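Local coordinates for protease VII (Escherichia coli, PDB 1I78), which is an outer membrane beta-barrel protease of the omptin family, an endopeptidase that cleaves polypeptide chains, at residues V241-W253 and Y285-F297. The protein carries 3 engineered substitutions. Sequence-based numbering, arbitrary orientation.
Sequences VTPNAKVYVEGAW and YNFITTAGLKYTF
Y248 lays its ring over G292, the glycine facing it in a hydrogen-bonded antiparallel pair, where Y248 N gives a bond of 2.9 Å to G292 O and Y248 O accepts the N-H of G292. From CB the side chain swings CG between its own backbone N and carbonyl carbon (chi1 80°), which tips the ring across the partner strand. CG stands near G292 O, CD2 comes to 3.3 Å from that same oxygen, and CE2 reaches G292 C at 3.5 Å. G292 N lies 4.1 Å from the ring plane, over the centre of one face, while K294 N approaches the edge. At the tip, OH leaves the two strands and hydrogen-bonds D15. The same face of the sheet carries K246, salt-bridged to E193, then E250 and T290, with E250 CB 3.7 Å from T290 CG2; T290 OG1 bonds S17. On the other face V249 CG2 meets A291 CB at 3.7 Å, and W253 CD1 sits over the ring of F287, offset toward its rim, the indole's five-membered ring and the phenyl inclined by 54°. Nine backbone bonds from N244–T296 to A252–I288 tie the antiparallel ladder, the last hairpin of the barrel. Strand 219-242 flanks 245-253, and strand 12-31 lies beside 285-296, so the chain's final strand closes the barrel against its first.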
ATOM      1  N   VAL A 241     -30.676  -2.764   8.432  1.00 51.39           N
ATOM      2  CA  VAL A 241     -31.921  -2.495   7.736  1.00 52.65           C
ATOM      3  C   VAL A 241     -32.866  -3.684   7.946  1.00 54.50           C
ATOM      4  O   VAL A 241     -34.065  -3.502   8.117  1.00 54.01           O
ATOM      5  CB  VAL A 241     -31.676  -2.262   6.242  1.00 51.83           C
ATOM      6  CG1 VAL A 241     -32.998  -2.225   5.493  1.00 54.25           C
ATOM      7  CG2 VAL A 241     -30.939  -0.949   6.055  1.00 50.07           C
ATOM      8  N   THR A 242     -32.323  -4.901   7.915  1.00 56.41           N
ATOM      9  CA  THR A 242     -33.122  -6.102   8.178  1.00 57.04           C
ATOM     10  C   THR A 242     -32.376  -6.860   9.271  1.00 57.07           C
ATOM     11  O   THR A 242     -31.263  -6.488   9.638  1.00 55.57           O
ATOM     12  CB  THR A 242     -33.274  -7.016   6.940  1.00 56.69           C
ATOM     13  OG1 THR A 242     -32.010  -7.612   6.616  1.00 59.34           O
ATOM     14  CG2 THR A 242     -33.796  -6.221   5.753  1.00 55.40           C
ATOM     15  N   PRO A 243     -32.974  -7.927   9.815  1.00 58.57           N
ATOM     16  CA  PRO A 243     -32.224  -8.623  10.865  1.00 58.43           C
ATOM     17  C   PRO A 243     -30.841  -9.077  10.403  1.00 58.48           C
ATOM     18  O   PRO A 243     -29.891  -9.073  11.191  1.00 58.40           O
ATOM     19  CB  PRO A 243     -33.139  -9.791  11.223  1.00 57.00           C
ATOM     20  CG  PRO A 243     -34.507  -9.219  10.978  1.00 57.29           C
ATOM     21  CD  PRO A 243     -34.319  -8.506   9.657  1.00 57.63           C
ATOM     22  N   ASN A 244     -30.726  -9.446   9.128  1.00 57.79           N
ATOM     23  CA  ASN A 244     -29.453  -9.914   8.595  1.00 58.68           C
ATOM     24  C   ASN A 244     -28.918  -9.181   7.372  1.00 57.71           C
ATOM     25  O   ASN A 244     -28.392  -9.802   6.449  1.00 58.23           O
ATOM     26  CB  ASN A 244     -29.531 -11.417   8.300  1.00 63.21           C
ATOM     27  CG  ASN A 244     -30.739 -11.798   7.457  1.00 65.88           C
ATOM     28  OD1 ASN A 244     -30.801 -11.515   6.255  1.00 67.13           O
ATOM     29  ND2 ASN A 244     -31.709 -12.450   8.092  1.00 67.56           N
ATOM     30  N   ALA A 245     -29.042  -7.857   7.379  1.00 55.23           N
ATOM     31  CA  ALA A 245     -28.552  -7.021   6.286  1.00 53.98           C
ATOM     32  C   ALA A 245     -28.080  -5.690   6.873  1.00 53.46           C
ATOM     33  O   ALA A 245     -28.899  -4.844   7.240  1.00 53.99           O
ATOM     34  CB  ALA A 245     -29.654  -6.785   5.261  1.00 52.29           C
ATOM     35  N   LYS A 246     -26.761  -5.511   6.973  1.00 51.23           N
ATOM     36  CA  LYS A 246     -26.218  -4.280   7.525  1.00 48.47           C
ATOM     37  C   LYS A 246     -25.651  -3.342   6.478  1.00 47.60           C
ATOM     38  O   LYS A 246     -24.760  -3.700   5.712  1.00 49.11           O
ATOM     39  CB  LYS A 246     -25.130  -4.567   8.554  1.00 47.99           C
ATOM     40  CG  LYS A 246     -24.553  -3.284   9.163  1.00 50.93           C
ATOM     41  CD  LYS A 246     -23.606  -3.513  10.350  1.00 49.86           C
ATOM     42  CE  LYS A 246     -22.223  -3.961   9.915  1.00 49.72           C
ATOM     43  NZ  LYS A 246     -21.260  -3.954  11.056  1.00 50.60           N
ATOM     44  N   VAL A 247     -26.180  -2.132   6.433  1.00 44.90           N
ATOM     45  CA  VAL A 247     -25.665  -1.160   5.496  1.00 43.28           C
ATOM     46  C   VAL A 247     -24.592  -0.434   6.320  1.00 42.26           C
ATOM     47  O   VAL A 247     -24.813  -0.087   7.489  1.00 41.87           O
ATOM     48  CB  VAL A 247     -26.798  -0.227   4.993  1.00 42.80           C
ATOM     49  CG1 VAL A 247     -26.906   1.020   5.851  1.00 42.14           C
ATOM     50  CG2 VAL A 247     -26.571   0.103   3.536  1.00 43.77           C
ATOM     51  N   TYR A 248     -23.418  -0.240   5.735  1.00 40.13           N
ATOM     52  CA  TYR A 248     -22.337   0.387   6.477  1.00 38.06           C
ATOM     53  C   TYR A 248     -21.395   1.269   5.662  1.00 35.97           C
ATOM     54  O   TYR A 248     -21.332   1.205   4.428  1.00 34.22           O
ATOM     55  CB  TYR A 248     -21.521  -0.698   7.188  1.00 38.85           C
ATOM     56  CG  TYR A 248     -20.538  -1.382   6.274  1.00 41.07           C
ATOM     57  CD1 TYR A 248     -19.278  -0.826   6.032  1.00 41.77           C
ATOM     58  CD2 TYR A 248     -20.891  -2.547   5.589  1.00 42.81           C
ATOM     59  CE1 TYR A 248     -18.393  -1.409   5.121  1.00 42.69           C
ATOM     60  CE2 TYR A 248     -20.014  -3.142   4.676  1.00 44.34           C
ATOM     61  CZ  TYR A 248     -18.768  -2.563   4.448  1.00 44.57           C
ATOM     62  OH  TYR A 248     -17.910  -3.134   3.542  1.00 44.85           O
ATOM     63  N   VAL A 249     -20.636   2.067   6.399  1.00 34.42           N
ATOM     64  CA  VAL A 249     -19.680   3.002   5.837  1.00 33.05           C
ATOM     65  C   VAL A 249     -18.360   2.799   6.611  1.00 34.49           C
ATOM     66  O   VAL A 249     -18.372   2.553   7.826  1.00 32.79           O
ATOM     67  CB  VAL A 249     -20.281   4.451   5.969  1.00 33.35           C
ATOM     68  CG1 VAL A 249     -19.487   5.308   6.948  1.00 29.75           C
ATOM     69  CG2 VAL A 249     -20.418   5.078   4.584  1.00 28.78           C
ATOM     70  N   GLU A 250     -17.225   2.863   5.918  1.00 34.53           N
ATOM     71  CA  GLU A 250     -15.953   2.641   6.602  1.00 34.68           C
ATOM     72  C   GLU A 250     -14.786   3.472   6.107  1.00 31.63           C
ATOM     73  O   GLU A 250     -14.745   3.864   4.941  1.00 31.39           O
ATOM     74  CB  GLU A 250     -15.548   1.147   6.539  1.00 37.44           C
ATOM     75  CG  GLU A 250     -14.272   0.845   7.331  1.00 42.69           C
ATOM     76  CD  GLU A 250     -13.957  -0.633   7.468  1.00 50.86           C
ATOM     77  OE1 GLU A 250     -13.562  -1.260   6.457  1.00 53.50           O
ATOM     78  OE2 GLU A 250     -14.100  -1.168   8.598  1.00 54.96           O
ATOM     79  N   GLY A 251     -13.845   3.717   7.019  1.00 28.11           N
ATOM     80  CA  GLY A 251     -12.641   4.465   6.718  1.00 28.45           C
ATOM     81  C   GLY A 251     -11.411   3.733   7.246  1.00 30.89           C
ATOM     82  O   GLY A 251     -11.336   3.374   8.433  1.00 30.11           O
ATOM     83  N   ALA A 252     -10.435   3.515   6.369  1.00 30.85           N
ATOM     84  CA  ALA A 252      -9.215   2.807   6.743  1.00 31.51           C
ATOM     85  C   ALA A 252      -7.918   3.512   6.348  1.00 33.32           C
ATOM     86  O   ALA A 252      -7.782   4.063   5.257  1.00 32.99           O
ATOM     87  CB  ALA A 252      -9.229   1.416   6.145  1.00 28.90           C
ATOM     88  N   TRP A 253      -6.961   3.472   7.262  1.00 34.46           N
ATOM     89  CA  TRP A 253      -5.653   4.062   7.062  1.00 34.32           C
ATOM     90  C   TRP A 253      -4.643   2.947   7.254  1.00 34.72           C
ATOM     91  O   TRP A 253      -4.861   2.027   8.038  1.00 35.89           O
ATOM     92  CB  TRP A 253      -5.387   5.135   8.110  1.00 34.99           C
ATOM     93  CG  TRP A 253      -3.943   5.571   8.178  1.00 38.35           C
ATOM     94  CD1 TRP A 253      -3.303   6.424   7.326  1.00 39.14           C
ATOM     95  CD2 TRP A 253      -2.972   5.184   9.163  1.00 40.35           C
ATOM     96  NE1 TRP A 253      -1.998   6.601   7.723  1.00 41.23           N
ATOM     97  CE2 TRP A 253      -1.768   5.854   8.847  1.00 41.53           C
ATOM     98  CE3 TRP A 253      -3.005   4.338  10.287  1.00 45.59           C
ATOM     99  CZ2 TRP A 253      -0.596   5.710   9.620  1.00 44.29           C
ATOM    100  CZ3 TRP A 253      -1.831   4.191  11.065  1.00 46.88           C
ATOM    101  CH2 TRP A 253      -0.647   4.880  10.721  1.00 45.59           C
ATOM    102  N   TYR A 285       1.695   4.533   2.266  1.00 35.39           N
ATOM    103  CA  TYR A 285       0.549   4.673   3.142  1.00 36.00           C
ATOM    104  C   TYR A 285      -0.660   4.832   2.248  1.00 34.65           C
ATOM    105  O   TYR A 285      -0.546   5.255   1.096  1.00 32.17           O
ATOM    106  CB  TYR A 285       0.702   5.851   4.120  1.00 38.62           C
ATOM    107  CG  TYR A 285       0.682   7.234   3.519  1.00 42.63           C
ATOM    108  CD1 TYR A 285      -0.490   7.773   2.979  1.00 44.48           C
ATOM    109  CD2 TYR A 285       1.833   8.023   3.515  1.00 44.66           C
ATOM    110  CE1 TYR A 285      -0.511   9.058   2.450  1.00 46.16           C
ATOM    111  CE2 TYR A 285       1.824   9.308   2.994  1.00 46.30           C
ATOM    112  CZ  TYR A 285       0.654   9.822   2.462  1.00 47.46           C
ATOM    113  OH  TYR A 285       0.655  11.095   1.935  1.00 49.44           O
ATOM    114  N   ASN A 286      -1.815   4.451   2.765  1.00 35.49           N
ATOM    115  CA  ASN A 286      -3.036   4.557   2.002  1.00 38.54           C
ATOM    116  C   ASN A 286      -4.208   4.887   2.901  1.00 39.82           C
ATOM    117  O   ASN A 286      -4.191   4.629   4.112  1.00 38.53           O
ATOM    118  CB  ASN A 286      -3.329   3.252   1.273  1.00 42.72           C
ATOM    119  CG  ASN A 286      -2.194   2.826   0.372  1.00 49.98           C
ATOM    120  OD1 ASN A 286      -1.898   3.488  -0.629  1.00 53.02           O
ATOM    121  ND2 ASN A 286      -1.539   1.717   0.724  1.00 50.75           N
ATOM    122  N   PHE A 287      -5.212   5.474   2.266  1.00 38.76           N
ATOM    123  CA  PHE A 287      -6.463   5.850   2.878  1.00 38.01           C
ATOM    124  C   PHE A 287      -7.515   5.178   2.005  1.00 37.64           C
ATOM    125  O   PHE A 287      -7.480   5.320   0.775  1.00 35.52           O
ATOM    126  CB  PHE A 287      -6.657   7.360   2.812  1.00 39.55           C
ATOM    127  CG  PHE A 287      -6.327   8.061   4.075  1.00 44.86           C
ATOM    128  CD1 PHE A 287      -5.441   9.142   4.075  1.00 48.41           C
ATOM    129  CD2 PHE A 287      -6.921   7.671   5.275  1.00 46.72           C
ATOM    130  CE1 PHE A 287      -5.149   9.832   5.259  1.00 50.21           C
ATOM    131  CE2 PHE A 287      -6.640   8.348   6.462  1.00 49.68           C
ATOM    132  CZ  PHE A 287      -5.749   9.436   6.457  1.00 49.88           C
ATOM    133  N   ILE A 288      -8.423   4.439   2.636  1.00 35.82           N
ATOM    134  CA  ILE A 288      -9.490   3.762   1.925  1.00 36.31           C
ATOM    135  C   ILE A 288     -10.836   4.147   2.512  1.00 37.75           C
ATOM    136  O   ILE A 288     -11.095   3.964   3.706  1.00 36.37           O
ATOM    137  CB  ILE A 288      -9.361   2.244   2.002  1.00 38.05           C
ATOM    138  CG1 ILE A 288      -8.111   1.799   1.251  1.00 38.57           C
ATOM    139  CG2 ILE A 288     -10.628   1.588   1.422  1.00 37.35           C
ATOM    140  CD1 ILE A 288      -7.917   0.291   1.238  1.00 40.92           C
ATOM    141  N   THR A 289     -11.693   4.686   1.657  1.00 38.39           N
ATOM    142  CA  THR A 289     -13.011   5.108   2.085  1.00 39.88           C
ATOM    143  C   THR A 289     -13.986   4.230   1.333  1.00 39.50           C
ATOM    144  O   THR A 289     -13.928   4.125   0.111  1.00 38.99           O
ATOM    145  CB  THR A 289     -13.228   6.600   1.773  1.00 42.09           C
ATOM    146  OG1 THR A 289     -12.359   7.383   2.608  1.00 40.26           O
ATOM    147  CG2 THR A 289     -14.678   7.001   2.020  1.00 42.22           C
ATOM    148  N   THR A 290     -14.881   3.595   2.074  1.00 38.22           N
ATOM    149  CA  THR A 290     -15.811   2.679   1.461  1.00 38.19           C
ATOM    150  C   THR A 290     -17.187   2.634   2.108  1.00 37.26           C
ATOM    151  O   THR A 290     -17.382   3.044   3.257  1.00 36.95           O
ATOM    152  CB  THR A 290     -15.216   1.257   1.485  1.00 40.18           C
ATOM    153  OG1 THR A 290     -16.154   0.339   0.933  1.00 46.34           O
ATOM    154  CG2 THR A 290     -14.907   0.814   2.929  1.00 41.00           C
ATOM    155  N   ALA A 291     -18.145   2.133   1.342  1.00 36.35           N
ATOM    156  CA  ALA A 291     -19.511   1.967   1.807  1.00 37.28           C
ATOM    157  C   ALA A 291     -20.053   0.697   1.136  1.00 37.46           C
ATOM    158  O   ALA A 291     -19.752   0.418  -0.035  1.00 35.26           O
ATOM    159  CB  ALA A 291     -20.349   3.177   1.437  1.00 34.84           C
ATOM    160  N   GLY A 292     -20.831  -0.078   1.884  1.00 37.80           N
ATOM    161  CA  GLY A 292     -21.379  -1.299   1.328  1.00 39.25           C
ATOM    162  C   GLY A 292     -22.327  -2.054   2.241  1.00 41.09           C
ATOM    163  O   GLY A 292     -22.874  -1.495   3.192  1.00 40.29           O
ATOM    164  N   LEU A 293     -22.492  -3.345   1.957  1.00 43.02           N
ATOM    165  CA  LEU A 293     -23.412  -4.204   2.699  1.00 44.84           C
ATOM    166  C   LEU A 293     -22.853  -5.532   3.208  1.00 45.93           C
ATOM    167  O   LEU A 293     -22.136  -6.237   2.506  1.00 45.20           O
ATOM    168  CB  LEU A 293     -24.629  -4.484   1.817  1.00 45.80           C
ATOM    169  CG  LEU A 293     -25.397  -5.787   2.020  1.00 45.07           C
ATOM    170  CD1 LEU A 293     -26.241  -5.708   3.287  1.00 44.87           C
ATOM    171  CD2 LEU A 293     -26.257  -6.031   0.793  1.00 42.98           C
ATOM    172  N   LYS A 294     -23.204  -5.865   4.443  1.00 49.75           N
ATOM    173  CA  LYS A 294     -22.779  -7.116   5.052  1.00 52.56           C
ATOM    174  C   LYS A 294     -24.030  -7.970   5.277  1.00 54.42           C
ATOM    175  O   LYS A 294     -24.857  -7.666   6.136  1.00 54.42           O
ATOM    176  CB  LYS A 294     -22.063  -6.847   6.374  1.00 51.76           C
ATOM    177  CG  LYS A 294     -21.434  -8.080   6.980  1.00 52.64           C
ATOM    178  CD  LYS A 294     -20.674  -7.763   8.257  1.00 54.38           C
ATOM    179  CE  LYS A 294     -20.295  -9.055   8.991  1.00 57.18           C
ATOM    180  NZ  LYS A 294     -19.435  -8.826  10.190  1.00 58.90           N
ATOM    181  N   TYR A 295     -24.159  -9.029   4.480  1.00 57.26           N
ATOM    182  CA  TYR A 295     -25.304  -9.937   4.542  1.00 59.32           C
ATOM    183  C   TYR A 295     -24.973 -11.230   5.286  1.00 58.52           C
ATOM    184  O   TYR A 295     -24.094 -11.981   4.872  1.00 57.54           O
ATOM    185  CB  TYR A 295     -25.754 -10.282   3.119  1.00 62.12           C
ATOM    186  CG  TYR A 295     -27.121 -10.915   3.024  1.00 67.79           C
ATOM    187  CD1 TYR A 295     -27.620 -11.716   4.056  1.00 69.96           C
ATOM    188  CD2 TYR A 295     -27.923 -10.714   1.900  1.00 70.23           C
ATOM    189  CE1 TYR A 295     -28.883 -12.295   3.979  1.00 72.41           C
ATOM    190  CE2 TYR A 295     -29.193 -11.292   1.807  1.00 73.61           C
ATOM    191  CZ  TYR A 295     -29.666 -12.079   2.854  1.00 74.74           C
ATOM    192  OH  TYR A 295     -30.926 -12.633   2.785  1.00 77.51           O
ATOM    193  N   THR A 296     -25.684 -11.495   6.375  1.00 59.65           N
ATOM    194  CA  THR A 296     -25.463 -12.719   7.139  1.00 62.28           C
ATOM    195  C   THR A 296     -26.517 -13.767   6.795  1.00 64.36           C
ATOM    196  O   THR A 296     -27.633 -13.725   7.304  1.00 64.79           O
ATOM    197  CB  THR A 296     -25.501 -12.452   8.658  1.00 61.98           C
ATOM    198  OG1 THR A 296     -24.314 -11.753   9.046  1.00 62.95           O
ATOM    199  CG2 THR A 296     -25.583 -13.758   9.436  1.00 61.98           C
ATOM    200  N   PHE A 297     -26.155 -14.708   5.931  1.00 67.10           N
ATOM    201  CA  PHE A 297     -27.068 -15.771   5.508  1.00 70.10           C
ATOM    202  C   PHE A 297     -27.708 -16.549   6.665  1.00 72.49           C
ATOM    203  O   PHE A 297     -28.915 -16.864   6.555  1.00 72.98           O
ATOM    204  CB  PHE A 297     -26.342 -16.738   4.571  1.00 68.50           C
ATOM    205  CG  PHE A 297     -25.808 -16.083   3.343  1.00 68.83           C
ATOM    206  CD1 PHE A 297     -24.664 -15.298   3.403  1.00 69.02           C
ATOM    207  CD2 PHE A 297     -26.480 -16.199   2.135  1.00 69.33           C
ATOM    208  CE1 PHE A 297     -24.196 -14.635   2.276  1.00 69.99           C
ATOM    209  CE2 PHE A 297     -26.023 -15.539   0.999  1.00 71.08           C
ATOM    210  CZ  PHE A 297     -24.878 -14.753   1.068  1.00 70.98           C
ATOM    211  OXT PHE A 297     -27.001 -16.851   7.657  1.00 74.65           O
TER